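Local coordinates for protein endoglucanase (Ganoderma lucidum, PDB 5D8Z) that probably hydrolyses internal beta-1,4-glucosidic bonds of cellulose and related glucans, as a family 5 endoglucanase built on a beta/alpha barrel, at residues T203-F208 against N256-L261; A30-G35 against A47-T52; I157-M162 against T191-L196. One frame throughout, in Å; residues are numbered along the deposited sequence.

From the N terminus, contact 2 comes first: the chain leaves strand 24-30, turns at 30-35, and 47-52 comes back beside it, closing a short loop ahead of helix 59-68. Contact 3 follows, pairing strand 157-160 with strand 194-198, the fourth and fifth strands of the eight-stranded barrel, with helix 171-187 in the intervening chain. Contact 1 closes last, when helix 254-267 packs on 203-208 in the loop that follows strand 194-198. The three run in series, none nested in or crossing another. Contacts 1 and 2 lie on opposite sides of the chain's centre, their own centres about 30 Å apart, and contact 3 is about 21 Å from each, centre to centre.

Contact 1: residues T203-F208 against N256-L261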
loop_
_atom_site.group_PDB
_atom_site.type_symbol
_atom_site.label_atom_id
_atom_site.label_comp_id
_atom_site.label_asym_id
_atom_site.label_seq_id
_atom_site.Cartn_x
_atom_site.Cartn_y
_atom_site.Cartn_z
ATOM N N THR A 203 3.299 9.987 -2.963
ATOM C CA THR A 203 3.355 9.979 -1.486
ATOM C C THR A 203 4.756 9.834 -0.963
ATOM O O THR A 203 4.994 9.135 0.016
ATOM C CB THR A 203 2.555 8.826 -0.808
ATOM O OG1 THR A 203 2.489 7.671 -1.662
ATOM C CG2 THR A 203 1.190 9.253 -0.435
ATOM N N SER A 204 5.708 10.473 -1.607
ATOM C CA SER A 204 7.036 10.440 -1.061
ATOM C C SER A 204 6.934 10.933 0.385
ATOM O O SER A 204 6.248 11.923 0.667
ATOM C CB SER A 204 7.955 11.320 -1.883
ATOM O OG SER A 204 9.143 11.600 -1.188
ATOM N N ALA A 205 7.579 10.208 1.287
ATOM C CA ALA A 205 7.700 10.613 2.690
ATOM C C ALA A 205 8.555 11.862 2.895
ATOM O O ALA A 205 8.426 12.538 3.903
ATOM C CB ALA A 205 8.303 9.480 3.503
ATOM N N GLU A 206 9.456 12.128 1.961
ATOM C CA GLU A 206 10.355 13.270 2.038
ATOM C C GLU A 206 9.637 14.594 1.829
ATOM O O GLU A 206 9.976 15.582 2.444
ATOM C CB GLU A 206 11.447 13.117 0.994
ATOM C CG GLU A 206 12.490 14.211 0.965
ATOM C CD GLU A 206 13.864 13.656 0.623
ATOM O OE1 GLU A 206 14.228 12.594 1.192
ATOM O OE2 GLU A 206 14.587 14.263 -0.201
ATOM N N THR A 207 8.648 14.625 0.951
ATOM C CA THR A 207 7.953 15.879 0.647
ATOM C C THR A 207 6.574 15.934 1.267
ATOM O O THR A 207 5.868 16.907 1.069
ATOM C CB THR A 207 7.754 16.020 -0.858
ATOM O OG1 THR A 207 6.962 14.903 -1.307
ATOM C CG2 THR A 207 9.100 16.021 -1.559
ATOM N N PHE A 208 6.186 14.896 1.998
ATOM C CA PHE A 208 4.828 14.795 2.486
ATOM C C PHE A 208 4.320 16.008 3.237
ATOM O O PHE A 208 3.158 16.362 3.099
ATOM C CB PHE A 208 4.665 13.589 3.391
ATOM C CG PHE A 208 3.229 13.243 3.673
ATOM C CD1 PHE A 208 2.486 12.554 2.737
ATOM C CD2 PHE A 208 2.624 13.623 4.864
ATOM C CE1 PHE A 208 1.165 12.247 2.976
ATOM C CE2 PHE A 208 1.303 13.308 5.118
ATOM C CZ PHE A 208 0.569 12.615 4.173
ATOM N N ASN A 256 16.623 13.090 5.786
ATOM C CA ASN A 256 15.785 13.879 4.868
ATOM C C ASN A 256 14.296 13.532 4.853
ATOM O O ASN A 256 13.501 14.287 4.280
ATOM C CB ASN A 256 16.351 13.791 3.455
ATOM C CG ASN A 256 17.749 14.382 3.349
ATOM O OD1 ASN A 256 18.352 14.786 4.355
ATOM N ND2 ASN A 256 18.275 14.437 2.127
ATOM N N ALA A 257 13.919 12.422 5.500
ATOM C CA ALA A 257 12.555 11.934 5.430
ATOM C C ALA A 257 11.945 11.522 6.759
ATOM O O ALA A 257 10.992 12.139 7.199
ATOM C CB ALA A 257 12.488 10.794 4.451
ATOM N N TRP A 258 12.475 10.492 7.407
ATOM C CA TRP A 258 11.795 9.956 8.585
ATOM C C TRP A 258 11.942 10.828 9.806
ATOM O O TRP A 258 11.025 10.888 10.615
ATOM C CB TRP A 258 12.244 8.543 8.919
ATOM C CG TRP A 258 12.176 7.664 7.785
ATOM C CD1 TRP A 258 13.216 7.134 7.134
ATOM C CD2 TRP A 258 10.998 7.219 7.106
ATOM N NE1 TRP A 258 12.783 6.354 6.099
ATOM C CE2 TRP A 258 11.417 6.394 6.053
ATOM C CE3 TRP A 258 9.630 7.434 7.287
ATOM C CZ2 TRP A 258 10.523 5.788 5.176
ATOM C CZ3 TRP A 258 8.745 6.823 6.425
ATOM C CH2 TRP A 258 9.195 6.004 5.383
ATOM N N ALA A 259 13.085 11.485 9.965
ATOM C CA ALA A 259 13.252 12.415 11.104
ATOM C C ALA A 259 12.272 13.572 11.009
ATOM O O ALA A 259 11.404 13.677 11.890
ATOM C CB ALA A 259 14.681 12.932 11.216
ATOM N N PRO A 260 12.364 14.417 9.932
ATOM C CA PRO A 260 11.424 15.548 9.824
ATOM C C PRO A 260 9.998 15.066 9.916
ATOM O O PRO A 260 9.142 15.679 10.577
ATOM C CB PRO A 260 11.692 16.113 8.425
ATOM C CG PRO A 260 13.074 15.692 8.111
ATOM C CD PRO A 260 13.185 14.321 8.714
ATOM N N LEU A 261 9.742 13.940 9.288
ATOM C CA LEU A 261 8.387 13.487 9.275
ATOM C C LEU A 261 7.858 13.221 10.687
ATOM O O LEU A 261 6.799 13.724 11.053
ATOM C CB LEU A 261 8.230 12.271 8.371
ATOM C CG LEU A 261 6.773 11.840 8.329
ATOM C CD1 LEU A 261 5.883 12.993 7.881
ATOM C CD2 LEU A 261 6.640 10.641 7.432
#
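Glu206 and Ala257 mark where the backbones come closest, their CA atoms 4.3 Å apart, as the irregular segment 203-208 meets 256-261 of helix 254-267, which makes a wider pi-type turn at 256-258. Ala205 is the hub of the side-chain contact. Its CB sits over one face of the Trp258 indole, 4.0 Å from CZ3, and also meets Ala257 CB and, at 4.4 Å, Leu261 CD2. Farther along, Leu261 CD1 loosely approaches Phe208 CD2 at 4.5 Å.

The polar end makes van der Waals contact and no polar bond between Glu206 and Asn256, which run side by side; Glu206 OE1 touches Asn256 CB at 3.3 Å. Chi1 of -179° turns Glu206 CG away from the backbone N, and a bend at chi2 brings the carboxylate beside Asn256. Ser204 OG accepts from Glu206 N at 3.2 Å, an ST turn.

In this family 5 beta/alpha barrel, the loop after strand 194-198 thus packs on helix 254-267, next to Trp202 of the glycan pocket. Thr203 and Ala205 bond through their backbones to His235 of strand 230-235, whose Val234 touches Ala205, Phe208 and Trp258. Trp258 also packs against helix 283-298, while Phe208 reaches helix 213-218.

Contact 2: residues A30-G35 against A47-T52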
loop_
_atom_site.group_PDB
_atom_site.type_symbol
_atom_site.label_atom_id
_atom_site.label_comp_id
_atom_site.label_asym_id
_atom_site.label_seq_id
_atom_site.Cartn_x
_atom_site.Cartn_y
_atom_site.Cartn_z
ATOM N N ALA A 30 2.138 -8.594 -5.098
ATOM C CA ALA A 30 1.726 -8.011 -6.383
ATOM C C ALA A 30 1.304 -8.995 -7.444
ATOM O O ALA A 30 1.541 -10.185 -7.361
ATOM C CB ALA A 30 2.825 -7.165 -6.931
ATOM N N GLY A 31 0.656 -8.460 -8.467
ATOM C CA GLY A 31 0.098 -9.264 -9.547
ATOM C C GLY A 31 -1.195 -8.732 -10.147
ATOM O O GLY A 31 -1.310 -8.655 -11.358
ATOM N N PHE A 32 -2.187 -8.399 -9.317
ATOM C CA PHE A 32 -3.450 -7.857 -9.838
ATOM C C PHE A 32 -3.211 -6.460 -10.389
ATOM O O PHE A 32 -4.074 -5.905 -11.108
ATOM C CB PHE A 32 -4.532 -7.778 -8.761
ATOM C CG PHE A 32 -5.256 -9.064 -8.512
ATOM C CD1 PHE A 32 -6.240 -9.486 -9.365
ATOM C CD2 PHE A 32 -4.966 -9.839 -7.391
ATOM C CE1 PHE A 32 -6.924 -10.668 -9.125
ATOM C CE2 PHE A 32 -5.638 -11.023 -7.142
ATOM C CZ PHE A 32 -6.631 -11.442 -8.010
ATOM N N ASP A 33 -2.070 -5.872 -10.023
ATOM C CA ASP A 33 -1.741 -4.529 -10.477
ATOM C C ASP A 33 -1.002 -4.543 -11.784
ATOM O O ASP A 33 -0.601 -3.504 -12.258
ATOM C CB ASP A 33 -0.887 -3.798 -9.439
ATOM C CG ASP A 33 0.350 -4.590 -9.030
ATOM O OD1 ASP A 33 0.149 -5.716 -8.525
ATOM O OD2 ASP A 33 1.504 -4.096 -9.215
ATOM N N PHE A 34 -0.773 -5.699 -12.376
ATOM C CA PHE A 34 0.076 -5.686 -13.564
ATOM C C PHE A 34 -0.655 -5.075 -14.748
ATOM O O PHE A 34 -1.878 -5.120 -14.844
ATOM C CB PHE A 34 0.641 -7.052 -13.891
ATOM C CG PHE A 34 1.679 -7.525 -12.927
ATOM C CD1 PHE A 34 2.080 -6.746 -11.844
ATOM C CD2 PHE A 34 2.282 -8.763 -13.115
ATOM C CE1 PHE A 34 3.039 -7.215 -10.960
ATOM C CE2 PHE A 34 3.253 -9.235 -12.238
ATOM C CZ PHE A 34 3.631 -8.460 -11.158
ATOM N N GLY A 35 0.107 -4.436 -15.616
ATOM C CA GLY A 35 -0.492 -3.580 -16.633
ATOM C C GLY A 35 -1.313 -2.436 -16.042
ATOM O O GLY A 35 -2.287 -1.993 -16.643
ATOM N N ALA A 47 -3.900 -8.074 -15.899
ATOM C CA ALA A 47 -3.988 -8.459 -14.499
ATOM C C ALA A 47 -3.705 -9.937 -14.315
ATOM O O ALA A 47 -4.271 -10.758 -15.042
ATOM C CB ALA A 47 -5.362 -8.151 -13.958
ATOM N N TRP A 48 -2.882 -10.257 -13.305
ATOM C CA TRP A 48 -2.320 -11.586 -13.120
ATOM C C TRP A 48 -2.280 -11.953 -11.655
ATOM O O TRP A 48 -1.315 -11.658 -10.966
ATOM C CB TRP A 48 -0.916 -11.665 -13.716
ATOM C CG TRP A 48 -0.270 -13.062 -13.633
ATOM C CD1 TRP A 48 -0.917 -14.273 -13.477
ATOM C CD2 TRP A 48 1.124 -13.368 -13.727
ATOM N NE1 TRP A 48 -0.004 -15.294 -13.424
ATOM C CE2 TRP A 48 1.255 -14.775 -13.587
ATOM C CE3 TRP A 48 2.275 -12.594 -13.884
ATOM C CZ2 TRP A 48 2.494 -15.423 -13.630
ATOM C CZ3 TRP A 48 3.510 -13.240 -13.924
ATOM C CH2 TRP A 48 3.608 -14.643 -13.798
ATOM N N PRO A 49 -3.322 -12.644 -11.188
ATOM C CA PRO A 49 -3.484 -12.966 -9.799
ATOM C C PRO A 49 -2.358 -13.858 -9.314
ATOM O O PRO A 49 -2.103 -14.885 -9.934
ATOM C CB PRO A 49 -4.778 -13.772 -9.776
ATOM C CG PRO A 49 -5.471 -13.445 -11.034
ATOM C CD PRO A 49 -4.371 -13.254 -12.004
ATOM N N PRO A 50 -1.706 -13.485 -8.204
ATOM C CA PRO A 50 -0.658 -14.269 -7.586
ATOM C C PRO A 50 -1.218 -15.352 -6.692
ATOM O O PRO A 50 -0.956 -15.378 -5.502
ATOM C CB PRO A 50 0.116 -13.227 -6.784
ATOM C CG PRO A 50 -0.913 -12.229 -6.396
ATOM C CD PRO A 50 -1.900 -12.196 -7.520
ATOM N N LEU A 51 -1.986 -16.252 -7.280
ATOM C CA LEU A 51 -2.497 -17.431 -6.583
ATOM C C LEU A 51 -2.267 -18.637 -7.466
ATOM O O LEU A 51 -2.529 -18.562 -8.649
ATOM C CB LEU A 51 -4.004 -17.289 -6.324
ATOM C CG LEU A 51 -4.364 -16.266 -5.252
ATOM C CD1 LEU A 51 -5.833 -15.912 -5.232
ATOM C CD2 LEU A 51 -3.962 -16.790 -3.897
ATOM N N THR A 52 -1.749 -19.731 -6.908
ATOM C CA THR A 52 -1.928 -21.031 -7.527
ATOM C C THR A 52 -3.441 -21.065 -7.758
ATOM O O THR A 52 -4.182 -20.486 -6.945
ATOM C CB THR A 52 -1.489 -22.139 -6.543
ATOM O OG1 THR A 52 -0.102 -21.970 -6.192
ATOM C CG2 THR A 52 -1.735 -23.520 -7.144
#
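Gly31 O receives Trp48 N at 3.0 Å, the one hydrogen bond between 30-35 and 47-52, in the loop that follows the first strand of this beta/alpha barrel. The same oxygen closes the type I beta turn from Gly31 to Phe34 by accepting Phe34 N, and the two donors come from opposite faces of its carbonyl plane, Trp48 N lying 45° out of it.

Phe32 carries one apolar half, Phe34 the other. Phe32 leaves its backbone pointing away from 47-52, but chi1 of -82°, with CG beside the backbone N, brings the ring back across the prolines at about a right angle. Its CZ is 3.5 Å from Pro49 CB, while Pro50 CD approaches CD2 at 3.9 Å. Trp48 CE3 meets the edge of the Phe34 ring, 3.9 Å from CE2; Gly31 CA stands over the centre of that ring's face. At Gly31's backbone angles a CB would be jammed against Ala30 O, and would probably also crowd Trp48 O and Pro50 CD.

Outward, Phe32 meets Tyr101 edge-to-face and touches Leu104 of helix 95-110. Trp48 NE1 is hydrogen-bonded to Tyr55 O. Within the turn, Asp33 folds back so that OD1 accepts from Gly31 N on its syn side at 2.8 Å, with an N-H...O angle of 174°.

Contact 3: residues I157-M162 against T191-L196; sequences IIFGVM and TSQIIL
The Phe159 ring has Ile157 CG2 over one face, offset toward the rim, and Gln193 CB at its edge, 3.5 Å from CE2. Ile194 O also lies near the ring plane at that edge, and Ile195 CG1 comes in obliquely near CD2. The Gln193 amide is turned 49° from the ring. Chi1 of -67° sets Gln193 CG beside the ring edge, where CB and CG also lie against Ile157 O, and the bend at chi2 swings the amide round to Ala152 O, the strongest hydrogen-bond partner of NE2.

The strands are parallel, their short axes 4.9 Å apart and 24° from aligned. Phe159 N gives to Ile194 O at 3.2 Å, and Leu196 N gives to Phe159 O at 3.0 Å, so Phe159 uses both backbone groups to hold the neighbouring strand. On the other face, Ile158 CG2 meets Leu196 CD1 at 3.5 Å, and Ile158 lies alongside Ile194. Past the strand, Val161 CG2 rests 3.5 Å from Ile195 CG2.

Trp144 and Ala148 of helix 137-149 touch Phe159, and Ile185 of helix 171-187 touches both Phe159 and Ile195. Replacing Phe159 by an alanine is likely to open a gap between Gln193, Ile195 and the two helices, leaving Gln193 CB and CG without their ring neighbour.

The two strands are the ends of a beta-alpha-beta unit, joined through helix 171-187 by the right-handed crossover usual in TIM barrels. Backbone bonds set their register; Phe159 and Ile195 bind the sheet to its helices, while Ile158 and Leu196 pack with Ile116 of strand 114-119 on the opposite face.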
loop_
_atom_site.group_PDB
_atom_site.type_symbol
_atom_site.label_atom_id
_atom_site.label_comp_id
_atom_site.label_asym_id
_atom_site.label_seq_id
_atom_site.Cartn_x
_atom_site.Cartn_y
_atom_site.Cartn_z
ATOM N N ILE A 157 -9.174 -5.800 7.948
ATOM C CA ILE A 157 -9.010 -5.033 6.722
ATOM C C ILE A 157 -8.589 -3.564 6.954
ATOM O O ILE A 157 -8.885 -2.953 7.986
ATOM C CB ILE A 157 -10.285 -5.079 5.889
ATOM C CG1 ILE A 157 -10.756 -6.520 5.708
ATOM C CG2 ILE A 157 -10.034 -4.495 4.511
ATOM C CD1 ILE A 157 -9.917 -7.312 4.737
ATOM N N ILE A 158 -7.846 -3.030 5.997
ATOM C CA ILE A 158 -7.256 -1.702 6.071
ATOM C C ILE A 158 -7.416 -1.159 4.685
ATOM O O ILE A 158 -6.884 -1.714 3.758
ATOM C CB ILE A 158 -5.752 -1.784 6.347
ATOM C CG1 ILE A 158 -5.500 -2.111 7.820
ATOM C CG2 ILE A 158 -5.021 -0.509 5.929
ATOM C CD1 ILE A 158 -4.059 -2.486 8.159
ATOM N N PHE A 159 -8.160 -0.082 4.534
ATOM C CA PHE A 159 -8.503 0.402 3.209
ATOM C C PHE A 159 -7.473 1.408 2.747
ATOM O O PHE A 159 -7.323 2.474 3.354
ATOM C CB PHE A 159 -9.858 1.065 3.217
ATOM C CG PHE A 159 -10.938 0.223 3.760
ATOM C CD1 PHE A 159 -11.685 -0.561 2.926
ATOM C CD2 PHE A 159 -11.266 0.279 5.103
ATOM C CE1 PHE A 159 -12.739 -1.331 3.419
ATOM C CE2 PHE A 159 -12.331 -0.456 5.612
ATOM C CZ PHE A 159 -13.069 -1.276 4.768
ATOM N N GLY A 160 -6.774 1.073 1.666
ATOM C CA GLY A 160 -5.796 1.992 1.095
ATOM C C GLY A 160 -6.418 2.777 -0.047
ATOM O O GLY A 160 -6.516 2.275 -1.197
ATOM N N VAL A 161 -6.803 4.012 0.266
ATOM C CA VAL A 161 -7.647 4.818 -0.603
ATOM C C VAL A 161 -7.076 4.913 -2.001
ATOM O O VAL A 161 -7.780 4.690 -2.968
ATOM C CB VAL A 161 -7.834 6.245 -0.036
ATOM C CG1 VAL A 161 -8.493 7.155 -1.050
ATOM C CG2 VAL A 161 -8.688 6.222 1.223
ATOM N N MET A 162 -5.799 5.237 -2.116
ATOM C CA MET A 162 -5.222 5.375 -3.422
ATOM C C MET A 162 -3.726 5.286 -3.401
ATOM O O MET A 162 -3.071 5.914 -2.586
ATOM C CB MET A 162 -5.598 6.720 -4.014
ATOM C CG MET A 162 -4.961 6.997 -5.374
ATOM S SD MET A 162 -5.417 5.840 -6.678
ATOM C CE MET A 162 -7.200 5.984 -6.631
ATOM N N THR A 191 -16.548 0.915 10.300
ATOM C CA THR A 191 -16.402 1.924 11.323
ATOM C C THR A 191 -15.118 1.708 12.109
ATOM O O THR A 191 -14.548 2.660 12.654
ATOM C CB THR A 191 -17.693 1.956 12.194
ATOM O OG1 THR A 191 -18.132 0.614 12.525
ATOM C CG2 THR A 191 -18.837 2.656 11.393
ATOM N N SER A 192 -14.633 0.466 12.116
ATOM C CA SER A 192 -13.522 0.065 12.991
ATOM C C SER A 192 -12.147 0.099 12.327
ATOM O O SER A 192 -11.140 0.066 13.029
ATOM C CB SER A 192 -13.760 -1.344 13.527
ATOM O OG SER A 192 -14.014 -2.250 12.464
ATOM N N GLN A 193 -12.101 0.175 10.991
ATOM C CA GLN A 193 -10.855 0.016 10.252
ATOM C C GLN A 193 -10.030 1.278 10.139
ATOM O O GLN A 193 -10.517 2.405 10.325
ATOM C CB GLN A 193 -11.115 -0.484 8.851
ATOM C CG GLN A 193 -11.655 -1.900 8.797
ATOM C CD GLN A 193 -13.125 -1.946 9.027
ATOM O OE1 GLN A 193 -13.669 -1.090 9.689
ATOM N NE2 GLN A 193 -13.777 -2.923 8.462
ATOM N N ILE A 194 -8.747 1.043 9.881
ATOM C CA ILE A 194 -7.809 2.071 9.480
ATOM C C ILE A 194 -8.160 2.424 8.045
ATOM O O ILE A 194 -8.626 1.575 7.274
ATOM C CB ILE A 194 -6.364 1.525 9.440
ATOM C CG1 ILE A 194 -5.973 0.872 10.768
ATOM C CG2 ILE A 194 -5.393 2.604 9.022
ATOM C CD1 ILE A 194 -4.473 0.805 11.037
ATOM N N ILE A 195 -7.930 3.678 7.697
ATOM C CA ILE A 195 -7.958 4.121 6.338
ATOM C C ILE A 195 -6.679 4.919 6.112
ATOM O O ILE A 195 -6.299 5.755 6.941
ATOM C CB ILE A 195 -9.156 4.987 6.078
ATOM C CG1 ILE A 195 -10.456 4.191 6.227
ATOM C CG2 ILE A 195 -9.061 5.555 4.688
ATOM C CD1 ILE A 195 -11.700 5.080 6.317
ATOM N N LEU A 196 -5.997 4.623 5.006
ATOM C CA LEU A 196 -4.695 5.195 4.708
ATOM C C LEU A 196 -4.959 6.387 3.820
ATOM O O LEU A 196 -5.835 6.325 2.945
ATOM C CB LEU A 196 -3.773 4.178 4.021
ATOM C CG LEU A 196 -3.542 2.936 4.890
ATOM C CD1 LEU A 196 -3.068 1.714 4.125
ATOM C CD2 LEU A 196 -2.577 3.230 6.017
#